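Local coordinates for adhesion G-protein coupled receptor G6 (Danio rerio, PDB 6V55) that probably acts as a cell-surface adhesion receptor in myelination, signalling through G proteins from a large multidomain, calcium-binding extracellular region, at residues H457-Y470 against C473-I487. Sequence-based numbering, arbitrary orientation.
Sequences HYRWPESRPTVTQY and CFPYKDRNASRTCMI. With NAG (2-acetamido-2-deoxy-beta-D-glucopyranose), chain N; NAG (2-acetamido-2-deoxy-beta-D-glucopyranose), chain K.
A disulfide-tethered, N-glycosylated beta hairpin, strands 468-472 and 480-488, joins the two segments, with W460 packed on the R483 side and Y458 and H457 reaching the loop that follows the first strand. Its antiparallel ladder runs through Q469 and R483, a hydrogen-bonded pair (Q469 N to R483 O 3.0 Å, R483 N to Q469 O 3.2 Å), and past them C485 N reaches V467 O. On one face T468 OG1 and T484 OG1 share a hydrogen bond of 2.6 Å, and Y470 CE2 touches S482 CB at 3.6 Å beside the glycan carried by N480. The opposite face receives W460: R483 CB sits over its six-membered ring, 3.5 Å from the centroid, while the extended arginine carries its guanidinium past CD1 to a salt bridge with D452. Disulfides from C485 to C449 and from C473, in the connecting loop, to C504 tie the hairpin to the chain before and after it. Were W460 an alanine, the R483 chain would probably lose its aromatic floor, and a gap would open beside A481. Further along, Y458 OH accepts a hydrogen bond from F474 N at 3.1 Å. F474, its CG turned away from the backbone N (chi1 -178°), lays its ring face-to-face on H457, centroids 3.9 Å apart and planes at 6°; P475 CB covers the other face, and H457 NE2 hydrogen-bonds to E536.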
ATOM      1  N   HIS A 457      16.953   9.077   3.979  1.00 21.51           N
ATOM      2  CA  HIS A 457      16.832   7.900   3.107  1.00 22.83           C
ATOM      3  C   HIS A 457      16.879   6.572   3.858  1.00 26.12           C
ATOM      4  O   HIS A 457      17.038   5.518   3.231  1.00 26.72           O
ATOM      5  CB  HIS A 457      17.862   7.860   1.963  1.00 28.60           C
ATOM      6  CG  HIS A 457      18.134   9.191   1.338  1.00 30.02           C
ATOM      7  ND1 HIS A 457      17.315   9.737   0.373  1.00 30.05           N
ATOM      8  CD2 HIS A 457      19.117  10.097   1.563  1.00 29.12           C
ATOM      9  CE1 HIS A 457      17.787  10.920   0.025  1.00 30.14           C
ATOM     10  NE2 HIS A 457      18.878  11.162   0.734  1.00 30.63           N
ATOM     11  N   TYR A 458      16.690   6.555   5.177  1.00 25.93           N
ATOM     12  CA  TYR A 458      16.567   5.288   5.914  1.00 21.21           C
ATOM     13  C   TYR A 458      15.200   5.301   6.574  1.00 18.92           C
ATOM     14  O   TYR A 458      15.051   5.786   7.700  1.00 23.88           O
ATOM     15  CB  TYR A 458      17.677   5.110   6.938  1.00 17.13           C
ATOM     16  CG  TYR A 458      18.978   4.752   6.299  1.00 17.10           C
ATOM     17  CD1 TYR A 458      19.378   3.426   6.204  1.00 17.16           C
ATOM     18  CD2 TYR A 458      19.800   5.741   5.759  1.00 17.04           C
ATOM     19  CE1 TYR A 458      20.578   3.090   5.586  1.00 21.30           C
ATOM     20  CE2 TYR A 458      20.999   5.420   5.134  1.00 17.02           C
ATOM     21  CZ  TYR A 458      21.384   4.089   5.050  1.00 21.03           C
ATOM     22  OH  TYR A 458      22.578   3.761   4.427  1.00 23.48           O
ATOM     23  N   ARG A 459      14.200   4.776   5.881  1.00 17.12           N
ATOM     24  CA  ARG A 459      12.817   4.900   6.314  1.00 17.20           C
ATOM     25  C   ARG A 459      12.394   3.617   7.022  1.00 22.47           C
ATOM     26  O   ARG A 459      12.222   2.569   6.391  1.00 23.49           O
ATOM     27  CB  ARG A 459      11.919   5.216   5.128  1.00 17.17           C
ATOM     28  CG  ARG A 459      12.062   6.618   4.635  1.00 17.10           C
ATOM     29  CD  ARG A 459      10.802   7.051   3.941  1.00 20.49           C
ATOM     30  NE  ARG A 459      11.016   8.303   3.224  1.00 29.62           N
ATOM     31  CZ  ARG A 459      10.172   8.803   2.321  1.00 33.20           C
ATOM     32  NH1 ARG A 459       9.046   8.157   2.035  1.00 31.50           N
ATOM     33  NH2 ARG A 459      10.446   9.957   1.711  1.00 32.16           N
ATOM     34  N   TRP A 460      12.230   3.701   8.309  1.00 23.49           N
ATOM     35  CA  TRP A 460      11.970   2.494   9.071  1.00 23.50           C
ATOM     36  C   TRP A 460      10.475   2.361   9.274  1.00 24.64           C
ATOM     37  O   TRP A 460       9.839   3.337   9.673  1.00 27.77           O
ATOM     38  CB  TRP A 460      12.675   2.556  10.418  1.00 17.59           C
ATOM     39  CG  TRP A 460      14.123   2.870  10.311  1.00 17.52           C
ATOM     40  CD1 TRP A 460      14.718   4.106  10.385  1.00 17.46           C
ATOM     41  CD2 TRP A 460      15.179   1.932  10.091  1.00 17.56           C
ATOM     42  NE1 TRP A 460      16.080   3.994  10.208  1.00 17.44           N
ATOM     43  CE2 TRP A 460      16.390   2.669  10.033  1.00 17.49           C
ATOM     44  CE3 TRP A 460      15.219   0.541   9.910  1.00 17.66           C
ATOM     45  CZ2 TRP A 460      17.622   2.065   9.824  1.00 17.52           C
ATOM     46  CZ3 TRP A 460      16.457  -0.064   9.707  1.00 19.30           C
ATOM     47  CH2 TRP A 460      17.642   0.708   9.670  1.00 18.78           C
ATOM     48  N   PRO A 461       9.868   1.210   8.985  1.00 21.72           N
ATOM     49  CA  PRO A 461       8.417   1.063   9.175  1.00 24.32           C
ATOM     50  C   PRO A 461       8.053   0.840  10.641  1.00 25.66           C
ATOM     51  O   PRO A 461       8.920   0.653  11.497  1.00 27.23           O
ATOM     52  CB  PRO A 461       8.065  -0.159   8.317  1.00 22.03           C
ATOM     53  CG  PRO A 461       9.340  -0.943   8.224  1.00 19.21           C
ATOM     54  CD  PRO A 461      10.473   0.040   8.325  1.00 17.82           C
ATOM     55  N   GLU A 462       6.740   0.889  10.909  1.00 25.82           N
ATOM     56  CA  GLU A 462       6.192   0.699  12.257  1.00 26.97           C
ATOM     57  C   GLU A 462       6.482  -0.710  12.739  1.00 24.26           C
ATOM     58  O   GLU A 462       6.437  -1.660  11.952  1.00 24.15           O
ATOM     59  CB  GLU A 462       4.673   0.930  12.252  1.00 29.59           C
ATOM     60  CG  GLU A 462       4.002   1.102  13.614  1.00 31.92           C
ATOM     61  CD  GLU A 462       2.484   1.045  13.509  1.00 36.61           C
ATOM     62  OE1 GLU A 462       1.959   1.364  12.425  1.00 38.05           O
ATOM     63  OE2 GLU A 462       1.814   0.675  14.500  1.00 42.17           O
ATOM     64  N   SER A 463       6.835  -0.851  14.017  1.00 23.37           N
ATOM     65  CA  SER A 463       7.298  -2.150  14.489  1.00 26.36           C
ATOM     66  C   SER A 463       6.804  -2.452  15.891  1.00 30.77           C
ATOM     67  O   SER A 463       6.828  -1.587  16.768  1.00 36.56           O
ATOM     68  CB  SER A 463       8.825  -2.236  14.488  1.00 27.89           C
ATOM     69  OG  SER A 463       9.360  -1.776  13.261  1.00 34.52           O
ATOM     70  N   ARG A 464       6.438  -3.715  16.108  1.00 33.53           N
ATOM     71  CA  ARG A 464       6.179  -4.256  17.437  1.00 30.80           C
ATOM     72  C   ARG A 464       7.480  -4.275  18.252  1.00 27.93           C
ATOM     73  O   ARG A 464       8.569  -4.222  17.677  1.00 28.39           O
ATOM     74  CB  ARG A 464       5.560  -5.656  17.300  1.00 30.43           C
ATOM     75  CG  ARG A 464       4.136  -5.622  16.737  1.00 32.71           C
ATOM     76  CD  ARG A 464       3.409  -6.959  16.863  1.00 41.92           C
ATOM     77  NE  ARG A 464       3.102  -7.520  15.540  1.00 46.99           N
ATOM     78  CZ  ARG A 464       1.878  -7.765  15.068  1.00 46.25           C
ATOM     79  NH1 ARG A 464       0.800  -7.523  15.814  1.00 47.51           N
ATOM     80  NH2 ARG A 464       1.735  -8.266  13.839  1.00 43.43           N
ATOM     81  N   PRO A 465       7.392  -4.254  19.592  1.00 28.30           N
ATOM     82  CA  PRO A 465       8.613  -4.317  20.421  1.00 24.92           C
ATOM     83  C   PRO A 465       9.414  -5.604  20.236  1.00 26.56           C
ATOM     84  O   PRO A 465       8.848  -6.694  20.103  1.00 30.74           O
ATOM     85  CB  PRO A 465       8.069  -4.227  21.850  1.00 23.17           C
ATOM     86  CG  PRO A 465       6.820  -3.461  21.714  1.00 22.21           C
ATOM     87  CD  PRO A 465       6.219  -3.835  20.394  1.00 27.59           C
ATOM     88  N   THR A 466      10.751  -5.432  20.257  1.00 28.64           N
ATOM     89  CA  THR A 466      11.854  -6.396  20.019  1.00 30.71           C
ATOM     90  C   THR A 466      11.942  -6.869  18.563  1.00 32.09           C
ATOM     91  O   THR A 466      12.732  -7.765  18.256  1.00 38.32           O
ATOM     92  CB  THR A 466      11.852  -7.620  20.961  1.00 29.81           C
ATOM     93  OG1 THR A 466      10.891  -8.571  20.501  1.00 28.17           O
ATOM     94  CG2 THR A 466      11.564  -7.237  22.439  1.00 19.90           C
ATOM     95  N   VAL A 467      11.196  -6.258  17.642  1.00 29.42           N
ATOM     96  CA  VAL A 467      11.338  -6.519  16.210  1.00 30.49           C
ATOM     97  C   VAL A 467      12.506  -5.695  15.687  1.00 32.90           C
ATOM     98  O   VAL A 467      12.617  -4.505  16.003  1.00 32.42           O
ATOM     99  CB  VAL A 467      10.034  -6.168  15.466  1.00 29.08           C
ATOM    100  CG1 VAL A 467      10.230  -5.977  13.963  1.00 29.89           C
ATOM    101  CG2 VAL A 467       8.967  -7.193  15.753  1.00 28.16           C
ATOM    102  N   THR A 468      13.394  -6.328  14.913  1.00 34.68           N
ATOM    103  CA  THR A 468      14.425  -5.629  14.155  1.00 30.81           C
ATOM    104  C   THR A 468      14.008  -5.562  12.689  1.00 28.16           C
ATOM    105  O   THR A 468      13.628  -6.583  12.105  1.00 28.86           O
ATOM    106  CB  THR A 468      15.774  -6.335  14.318  1.00 26.82           C
ATOM    107  OG1 THR A 468      16.205  -6.188  15.672  1.00 26.04           O
ATOM    108  CG2 THR A 468      16.843  -5.737  13.397  1.00 28.01           C
ATOM    109  N   GLN A 469      14.053  -4.359  12.109  1.00 22.23           N
ATOM    110  CA  GLN A 469      13.720  -4.144  10.707  1.00 20.52           C
ATOM    111  C   GLN A 469      14.966  -3.876   9.879  1.00 22.70           C
ATOM    112  O   GLN A 469      15.923  -3.282  10.364  1.00 26.16           O
ATOM    113  CB  GLN A 469      12.777  -2.963  10.550  1.00 18.49           C
ATOM    114  CG  GLN A 469      11.495  -3.187  11.236  1.00 19.87           C
ATOM    115  CD  GLN A 469      10.419  -3.654  10.297  1.00 25.84           C
ATOM    116  OE1 GLN A 469      10.687  -4.056   9.150  1.00 33.19           O
ATOM    117  NE2 GLN A 469       9.175  -3.612  10.774  1.00 23.38           N
ATOM    118  N   TYR A 470      14.917  -4.255   8.605  1.00 26.48           N
ATOM    119  CA  TYR A 470      16.040  -4.093   7.690  1.00 24.76           C
ATOM    120  C   TYR A 470      15.597  -3.219   6.532  1.00 25.44           C
ATOM    121  O   TYR A 470      14.499  -3.411   5.998  1.00 28.81           O
ATOM    122  CB  TYR A 470      16.543  -5.442   7.178  1.00 18.38           C
ATOM    123  CG  TYR A 470      17.072  -6.317   8.282  1.00 21.45           C
ATOM    124  CD1 TYR A 470      16.225  -7.181   8.973  1.00 20.89           C
ATOM    125  CD2 TYR A 470      18.414  -6.269   8.644  1.00 23.37           C
ATOM    126  CE1 TYR A 470      16.687  -7.963  10.003  1.00 22.53           C
ATOM    127  CE2 TYR A 470      18.898  -7.066   9.668  1.00 25.88           C
ATOM    128  CZ  TYR A 470      18.022  -7.912  10.337  1.00 27.59           C
ATOM    129  OH  TYR A 470      18.471  -8.712  11.361  1.00 33.36           O
ATOM    130  N   CYS A 473      20.788  -0.149   2.196  1.00 17.23           N
ATOM    131  CA  CYS A 473      21.824   0.856   2.354  1.00 21.38           C
ATOM    132  C   CYS A 473      21.692   1.874   1.229  1.00 22.28           C
ATOM    133  O   CYS A 473      21.616   1.502   0.054  1.00 23.82           O
ATOM    134  CB  CYS A 473      23.213   0.208   2.326  1.00 24.20           C
ATOM    135  SG  CYS A 473      23.675  -0.724   3.802  0.52 24.19           S
ATOM    136  N   PHE A 474      21.617   3.152   1.590  1.00 23.26           N
ATOM    137  CA  PHE A 474      21.553   4.210   0.593  1.00 26.75           C
ATOM    138  C   PHE A 474      22.954   4.502   0.077  1.00 28.45           C
ATOM    139  O   PHE A 474      23.856   4.729   0.878  1.00 31.18           O
ATOM    140  CB  PHE A 474      20.942   5.477   1.192  1.00 16.72           C
ATOM    141  CG  PHE A 474      20.797   6.591   0.206  1.00 18.74           C
ATOM    142  CD1 PHE A 474      19.781   6.552  -0.738  1.00 17.29           C
ATOM    143  CD2 PHE A 474      21.696   7.656   0.186  1.00 16.83           C
ATOM    144  CE1 PHE A 474      19.622   7.576  -1.657  1.00 18.16           C
ATOM    145  CE2 PHE A 474      21.562   8.681  -0.756  1.00 17.39           C
ATOM    146  CZ  PHE A 474      20.519   8.636  -1.675  1.00 16.70           C
ATOM    147  N   PRO A 475      23.176   4.542  -1.244  1.00 31.57           N
ATOM    148  CA  PRO A 475      22.251   4.274  -2.353  1.00 32.98           C
ATOM    149  C   PRO A 475      22.517   3.010  -3.176  1.00 30.83           C
ATOM    150  O   PRO A 475      21.870   2.843  -4.211  1.00 32.62           O
ATOM    151  CB  PRO A 475      22.462   5.477  -3.250  1.00 27.84           C
ATOM    152  CG  PRO A 475      23.947   5.689  -3.135  1.00 27.73           C
ATOM    153  CD  PRO A 475      24.356   5.280  -1.722  1.00 29.73           C
ATOM    154  N   TYR A 476      23.433   2.140  -2.758  1.00 27.88           N
ATOM    155  CA  TYR A 476      23.802   1.044  -3.640  1.00 29.06           C
ATOM    156  C   TYR A 476      23.005  -0.227  -3.385  1.00 29.86           C
ATOM    157  O   TYR A 476      22.944  -1.082  -4.282  1.00 31.63           O
ATOM    158  CB  TYR A 476      25.309   0.802  -3.536  1.00 26.14           C
ATOM    159  CG  TYR A 476      26.058   2.032  -3.989  1.00 28.08           C
ATOM    160  CD1 TYR A 476      25.809   2.592  -5.252  1.00 28.89           C
ATOM    161  CD2 TYR A 476      26.989   2.656  -3.168  1.00 27.03           C
ATOM    162  CE1 TYR A 476      26.482   3.741  -5.688  1.00 22.87           C
ATOM    163  CE2 TYR A 476      27.662   3.795  -3.598  1.00 27.23           C
ATOM    164  CZ  TYR A 476      27.403   4.330  -4.855  1.00 24.05           C
ATOM    165  OH  TYR A 476      28.080   5.459  -5.268  1.00 22.35           O
ATOM    166  N   LYS A 477      22.408  -0.353  -2.189  1.00 25.65           N
ATOM    167  CA  LYS A 477      21.523  -1.454  -1.761  1.00 27.23           C
ATOM    168  C   LYS A 477      22.183  -2.834  -1.795  1.00 36.23           C
ATOM    169  O   LYS A 477      21.472  -3.845  -1.843  1.00 42.20           O
ATOM    170  CB  LYS A 477      20.216  -1.525  -2.561  1.00 20.63           C
ATOM    171  CG  LYS A 477      19.439  -0.251  -2.737  1.00 17.07           C
ATOM    172  CD  LYS A 477      18.332  -0.507  -3.772  1.00 17.13           C
ATOM    173  CE  LYS A 477      17.030  -0.982  -3.167  1.00 17.27           C
ATOM    174  NZ  LYS A 477      15.847  -0.411  -3.876  1.00 17.25           N
ATOM    175  N   ASP A 478      23.524  -2.898  -1.757  1.00 38.49           N
ATOM    176  CA  ASP A 478      24.206  -4.190  -1.789  1.00 41.93           C
ATOM    177  C   ASP A 478      24.016  -4.929  -0.479  1.00 40.63           C
ATOM    178  O   ASP A 478      23.850  -6.152  -0.475  1.00 48.70           O
ATOM    179  CB  ASP A 478      25.706  -4.032  -2.063  1.00 50.40           C
ATOM    180  CG  ASP A 478      26.023  -2.984  -3.135  1.00 61.23           C
ATOM    181  OD1 ASP A 478      26.852  -2.089  -2.839  1.00 64.80           O
ATOM    182  OD2 ASP A 478      25.490  -3.063  -4.273  1.00 64.67           O
ATOM    183  N   ARG A 479      24.049  -4.202   0.643  1.00 33.99           N
ATOM    184  CA  ARG A 479      23.833  -4.742   1.983  1.00 33.82           C
ATOM    185  C   ARG A 479      22.735  -3.937   2.685  1.00 32.25           C
ATOM    186  O   ARG A 479      22.174  -2.989   2.121  1.00 32.46           O
ATOM    187  CB  ARG A 479      25.138  -4.770   2.806  1.00 38.03           C
ATOM    188  CG  ARG A 479      26.393  -5.201   2.038  1.00 41.20           C
ATOM    189  CD  ARG A 479      27.589  -5.452   2.944  1.00 47.73           C
ATOM    190  NE  ARG A 479      27.609  -6.801   3.520  1.00 54.39           N
ATOM    191  CZ  ARG A 479      28.626  -7.294   4.232  1.00 60.76           C
ATOM    192  NH1 ARG A 479      29.707  -6.549   4.464  1.00 61.02           N
ATOM    193  NH2 ARG A 479      28.564  -8.529   4.719  1.00 62.77           N
ATOM    194  N   ASN A 480      22.409  -4.344   3.917  1.00 32.28           N
ATOM    195  CA  ASN A 480      21.327  -3.776   4.711  1.00 35.70           C
ATOM    196  C   ASN A 480      21.835  -2.941   5.881  1.00 39.00           C
ATOM    197  O   ASN A 480      22.958  -3.111   6.371  1.00 45.61           O
ATOM    198  CB  ASN A 480      20.439  -4.854   5.330  1.00 43.28           C
ATOM    199  CG  ASN A 480      19.908  -5.839   4.343  1.00 55.21           C
ATOM    200  OD1 ASN A 480      19.615  -5.503   3.198  1.00 55.20           O
ATOM    201  ND2 ASN A 480      19.762  -7.094   4.806  1.00 68.12           N
ATOM    202  N   ALA A 481      20.956  -2.071   6.367  1.00 31.26           N
ATOM    203  CA  ALA A 481      21.052  -1.466   7.685  1.00 23.58           C
ATOM    204  C   ALA A 481      19.948  -2.057   8.544  1.00 25.38           C
ATOM    205  O   ALA A 481      19.006  -2.653   8.022  1.00 30.91           O
ATOM    206  CB  ALA A 481      20.907   0.056   7.617  1.00 17.58           C
ATOM    207  N   SER A 482      20.060  -1.902   9.865  1.00 27.24           N
ATOM    208  CA  SER A 482      19.056  -2.458  10.769  1.00 24.88           C
ATOM    209  C   SER A 482      18.810  -1.525  11.945  1.00 22.87           C
ATOM    210  O   SER A 482      19.686  -0.752  12.330  1.00 18.22           O
ATOM    211  CB  SER A 482      19.442  -3.845  11.294  1.00 22.16           C
ATOM    212  OG  SER A 482      20.409  -3.723  12.317  1.00 27.45           O
ATOM    213  N   ARG A 483      17.587  -1.593  12.486  1.00 27.34           N
ATOM    214  CA  ARG A 483      17.152  -0.820  13.652  1.00 25.12           C
ATOM    215  C   ARG A 483      16.170  -1.658  14.458  1.00 27.68           C
ATOM    216  O   ARG A 483      15.315  -2.339  13.887  1.00 24.63           O
ATOM    217  CB  ARG A 483      16.484   0.507  13.267  1.00 20.15           C
ATOM    218  CG  ARG A 483      16.679   1.619  14.272  1.00 23.92           C
ATOM    219  CD  ARG A 483      15.970   2.902  13.856  1.00 24.94           C
ATOM    220  NE  ARG A 483      16.255   4.028  14.748  1.00 25.64           N
ATOM    221  CZ  ARG A 483      15.594   5.188  14.714  1.00 27.00           C
ATOM    222  NH1 ARG A 483      14.601   5.362  13.844  1.00 24.14           N
ATOM    223  NH2 ARG A 483      15.917   6.173  15.550  1.00 28.71           N
ATOM    224  N   THR A 484      16.289  -1.604  15.786  1.00 32.44           N
ATOM    225  CA  THR A 484      15.473  -2.422  16.679  1.00 26.61           C
ATOM    226  C   THR A 484      14.566  -1.535  17.520  1.00 22.62           C
ATOM    227  O   THR A 484      15.015  -0.523  18.073  1.00 29.06           O
ATOM    228  CB  THR A 484      16.353  -3.296  17.581  1.00 28.09           C
ATOM    229  OG1 THR A 484      17.248  -4.054  16.763  1.00 32.71           O
ATOM    230  CG2 THR A 484      15.509  -4.281  18.397  1.00 29.26           C
ATOM    231  N   CYS A 485      13.287  -1.898  17.574  1.00 18.59           N
ATOM    232  CA  CYS A 485      12.303  -1.323  18.487  1.00 22.20           C
ATOM    233  C   CYS A 485      12.472  -1.991  19.854  1.00 30.78           C
ATOM    234  O   CYS A 485      12.042  -3.131  20.050  1.00 27.53           O
ATOM    235  CB  CYS A 485      10.901  -1.547  17.926  1.00 23.08           C
ATOM    236  SG  CYS A 485       9.572  -0.824  18.902  0.57 18.67           S
ATOM    237  N   MET A 486      13.077  -1.277  20.817  1.00 35.92           N
ATOM    238  CA  MET A 486      13.441  -1.807  22.134  1.00 31.54           C
ATOM    239  C   MET A 486      12.420  -1.429  23.206  1.00 32.54           C
ATOM    240  O   MET A 486      11.648  -0.481  23.057  1.00 32.36           O
ATOM    241  CB  MET A 486      14.805  -1.279  22.577  1.00 28.35           C
ATOM    242  CG  MET A 486      15.879  -1.409  21.554  1.00 27.38           C
ATOM    243  SD  MET A 486      16.997  -2.756  21.921  0.73 31.11           S
ATOM    244  CE  MET A 486      17.778  -2.146  23.418  1.00 33.84           C
ATOM    245  N   ILE A 487      12.474  -2.151  24.329  1.00 35.88           N
ATOM    246  CA  ILE A 487      11.666  -1.848  25.513  1.00 36.14           C
ATOM    247  C   ILE A 487      12.530  -1.173  26.575  1.00 35.42           C
ATOM    248  O   ILE A 487      13.492  -1.769  27.085  1.00 32.55           O
ATOM    249  CB  ILE A 487      11.021  -3.105  26.091  1.00 33.43           C
ATOM    250  CG1 ILE A 487      10.026  -3.646  25.091  1.00 32.94           C
ATOM    251  CG2 ILE A 487      10.339  -2.793  27.409  1.00 31.43           C
ATOM    252  CD1 ILE A 487       9.720  -5.015  25.369  1.00 32.51           C
TER
HETATM  253  C1  NAG N 912      19.264  -8.284   4.147  1.00 62.55           C
HETATM  254  C2  NAG N 912      20.276  -9.445   4.221  1.00 69.69           C
HETATM  255  C3  NAG N 912      19.663 -10.739   3.647  1.00 70.17           C
HETATM  256  C4  NAG N 912      18.296 -11.058   4.254  1.00 68.18           C
HETATM  257  C5  NAG N 912      17.355  -9.848   4.218  1.00 66.97           C
HETATM  258  C6  NAG N 912      16.084 -10.081   5.010  1.00 63.51           C
HETATM  259  C7  NAG N 912      22.560  -8.529   4.122  1.00 81.87           C
HETATM  260  C8  NAG N 912      23.753  -8.271   3.247  1.00 81.68           C
HETATM  261  N2  NAG N 912      21.512  -9.112   3.526  1.00 75.23           N
HETATM  262  O3  NAG N 912      20.548 -11.826   3.907  1.00 69.59           O
HETATM  263  O4  NAG N 912      17.685 -12.146   3.559  1.00 62.98           O
HETATM  264  O5  NAG N 912      17.997  -8.689   4.785  1.00 66.77           O
HETATM  265  O6  NAG N 912      15.303  -8.905   5.169  1.00 59.16           O
HETATM  266  O7  NAG N 912      22.540  -8.206   5.313  1.00 85.35           O
HETATM  267  C1  NAG K 909      26.749  -7.016   8.363  1.00 46.04           C
HETATM  268  C2  NAG K 909      25.397  -7.487   8.936  1.00 50.45           C
HETATM  269  C3  NAG K 909      25.590  -8.685   9.891  1.00 55.97           C
HETATM  270  C4  NAG K 909      26.378  -9.805   9.211  1.00 56.77           C
HETATM  271  C5  NAG K 909      27.710  -9.260   8.673  1.00 55.53           C
HETATM  272  C6  NAG K 909      28.536 -10.289   7.923  1.00 54.37           C
HETATM  273  C7  NAG K 909      23.504  -5.956   9.187  1.00 48.55           C
HETATM  274  C8  NAG K 909      22.928  -4.799   9.943  1.00 46.12           C
HETATM  275  N2  NAG K 909      24.705  -6.388   9.594  1.00 47.47           N
HETATM  276  O3  NAG K 909      24.321  -9.191  10.303  1.00 56.47           O
HETATM  277  O4  NAG K 909      26.590 -10.898  10.104  1.00 54.18           O
HETATM  278  O5  NAG K 909      27.465  -8.161   7.770  1.00 51.70           O
HETATM  279  O6  NAG K 909      28.195 -10.392   6.546  1.00 52.42           O
HETATM  280  O7  NAG K 909      22.900  -6.488   8.252  1.00 50.69           O